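PDB 2B34: MAR1 Ribonuclease from Caenorhabditis elegans, which is probably a hydrolase of the isochorismatase family, described as a ribonuclease. Local coordinates for residues A[48-53]-A[172-177]. Residues are numbered along the deposited sequence; the frame is centred on the assembly and turned at random.
Sequences RILSIP and SDHPKF
Leu50 reaches the loop 172-177 through one methyl, CD2, which lies 3.8 Å from Lys176 CB and 3.8 Å from His174 CE1, meeting the imidazole at a slant. Beside it, chi1 of -67° sets Ile49 CG1 next to the backbone N and CG2 anti to it, bringing CG2 within 3.8 Å of Lys176 CG. These contacts between the segments are purely van der Waals; the lysine gives its aliphatic root, and its chain, bent at chi2 and chi4, carries NZ on to a weak, long ion pair with Glu179. Within 172-177, a type I turn closes with Phe177 N to His174 O, while Lys176 N donates to His174 ND1 at 3.0 Å, the donor lying 29° out of the imidazole plane; Pro175 CD lies over one face, toward the rim. With an alanine at His174, Lys176 N would probably lose this acceptor and Leu50 CD2 its imidazole neighbour. Ser51, with positive phi, ends helix 33-49 in a Schellman motif before strand 54-59 of the parallel sheet in this isochorismatase-type alpha/beta fold. Leu50 also packs on Leu168 of helix 161-169 and Val180 of helix 177-183, joining the end of helix 33-49 to the link between these two helices.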
loop_
_atom_site.group_PDB
_atom_site.type_symbol
_atom_site.label_atom_id
_atom_site.label_comp_id
_atom_site.label_asym_id
_atom_site.label_seq_id
_atom_site.Cartn_x
_atom_site.Cartn_y
_atom_site.Cartn_z
ATOM N N ARG A 48 -23.032 22.089 4.384
ATOM C CA ARG A 48 -24.061 23.118 4.586
ATOM C C ARG A 48 -23.475 24.525 4.399
ATOM O O ARG A 48 -24.065 25.369 3.722
ATOM C CB ARG A 48 -24.701 22.975 5.975
ATOM C CG ARG A 48 -25.878 23.919 6.250
ATOM C CD ARG A 48 -26.250 23.962 7.741
ATOM N NE ARG A 48 -25.173 24.527 8.555
ATOM C CZ ARG A 48 -24.477 23.864 9.480
ATOM N NH1 ARG A 48 -24.743 22.592 9.760
ATOM N NH2 ARG A 48 -23.511 24.487 10.138
ATOM N N ILE A 49 -22.307 24.755 4.994
ATOM C CA ILE A 49 -21.597 26.032 4.902
ATOM C C ILE A 49 -21.242 26.375 3.458
ATOM O O ILE A 49 -21.434 27.513 3.015
ATOM C CB ILE A 49 -20.311 26.034 5.790
ATOM C CG1 ILE A 49 -20.664 25.966 7.285
ATOM C CG2 ILE A 49 -19.409 27.238 5.487
ATOM C CD1 ILE A 49 -21.632 27.041 7.766
ATOM N N LEU A 50 -20.747 25.381 2.725
ATOM C CA LEU A 50 -20.254 25.584 1.362
ATOM C C LEU A 50 -21.308 25.340 0.282
ATOM O O LEU A 50 -20.998 25.397 -0.909
ATOM C CB LEU A 50 -19.012 24.722 1.109
ATOM C CG LEU A 50 -17.811 24.956 2.038
ATOM C CD1 LEU A 50 -16.761 23.864 1.864
ATOM C CD2 LEU A 50 -17.199 26.339 1.838
ATOM N N SER A 51 -22.549 25.092 0.704
ATOM C CA SER A 51 -23.677 24.844 -0.210
ATOM C C SER A 51 -23.422 23.640 -1.124
ATOM O O SER A 51 -23.757 23.663 -2.311
ATOM C CB SER A 51 -24.008 26.094 -1.041
ATOM O OG SER A 51 -24.335 27.196 -0.212
ATOM N N ILE A 52 -22.811 22.600 -0.559
ATOM C CA ILE A 52 -22.561 21.354 -1.277
ATOM C C ILE A 52 -23.755 20.419 -1.082
ATOM O O ILE A 52 -24.154 20.159 0.056
ATOM C CB ILE A 52 -21.251 20.681 -0.793
ATOM C CG1 ILE A 52 -20.041 21.513 -1.227
ATOM C CG2 ILE A 52 -21.137 19.233 -1.292
ATOM C CD1 ILE A 52 -18.760 21.177 -0.485
ATOM N N PRO A 53 -24.332 19.916 -2.193
ATOM C CA PRO A 53 -25.468 19.001 -2.134
ATOM C C PRO A 53 -25.154 17.794 -1.257
ATOM O O PRO A 53 -24.097 17.173 -1.407
ATOM C CB PRO A 53 -25.644 18.568 -3.592
ATOM C CG PRO A 53 -25.065 19.671 -4.380
ATOM C CD PRO A 53 -23.924 20.190 -3.582
ATOM N N SER A 172 -6.803 30.415 2.536
ATOM C CA SER A 172 -7.294 31.126 3.714
ATOM C C SER A 172 -8.088 32.397 3.367
ATOM O O SER A 172 -8.708 33.010 4.246
ATOM C CB SER A 172 -6.136 31.445 4.667
ATOM O OG SER A 172 -5.118 32.183 4.014
ATOM N N ASP A 173 -8.070 32.780 2.092
ATOM C CA ASP A 173 -8.823 33.942 1.617
ATOM C C ASP A 173 -10.200 33.590 1.034
ATOM O O ASP A 173 -10.909 34.468 0.535
ATOM C CB ASP A 173 -7.997 34.755 0.605
ATOM C CG ASP A 173 -7.049 35.748 1.276
ATOM O OD1 ASP A 173 -7.116 35.923 2.516
ATOM O OD2 ASP A 173 -6.234 36.362 0.552
ATOM N N HIS A 174 -10.575 32.311 1.100
ATOM C CA HIS A 174 -11.917 31.885 0.700
ATOM C C HIS A 174 -12.946 32.571 1.603
ATOM O O HIS A 174 -12.748 32.631 2.819
ATOM C CB HIS A 174 -12.059 30.360 0.793
ATOM C CG HIS A 174 -13.312 29.829 0.165
ATOM N ND1 HIS A 174 -14.510 29.748 0.844
ATOM C CD2 HIS A 174 -13.555 29.355 -1.081
ATOM C CE1 HIS A 174 -15.437 29.251 0.043
ATOM N NE2 HIS A 174 -14.882 29.002 -1.130
ATOM N N PRO A 175 -14.038 33.102 1.013
ATOM C CA PRO A 175 -15.040 33.843 1.792
ATOM C C PRO A 175 -15.624 33.057 2.970
ATOM O O PRO A 175 -16.105 33.661 3.928
ATOM C CB PRO A 175 -16.135 34.164 0.763
ATOM C CG PRO A 175 -15.868 33.278 -0.402
ATOM C CD PRO A 175 -14.392 33.050 -0.417
ATOM N N LYS A 176 -15.561 31.729 2.893
ATOM C CA LYS A 176 -16.109 30.848 3.920
ATOM C C LYS A 176 -15.039 30.102 4.728
ATOM O O LYS A 176 -15.356 29.157 5.452
ATOM C CB LYS A 176 -17.088 29.848 3.287
ATOM C CG LYS A 176 -18.562 30.249 3.359
ATOM C CD LYS A 176 -18.929 31.358 2.381
ATOM C CE LYS A 176 -20.437 31.597 2.364
ATOM N NZ LYS A 176 -20.980 32.060 3.677
ATOM N N PHE A 177 -13.782 30.534 4.618
ATOM C CA PHE A 177 -12.667 29.856 5.295
ATOM C C PHE A 177 -12.762 29.893 6.822
ATOM O O PHE A 177 -12.589 28.868 7.482
ATOM C CB PHE A 177 -11.313 30.410 4.836
ATOM C CG PHE A 177 -10.157 29.963 5.689
ATOM C CD1 PHE A 177 -9.626 28.683 5.551
ATOM C CD2 PHE A 177 -9.607 30.819 6.639
ATOM C CE1 PHE A 177 -8.563 28.262 6.342
ATOM C CE2 PHE A 177 -8.543 30.409 7.435
ATOM C CZ PHE A 177 -8.018 29.128 7.284
#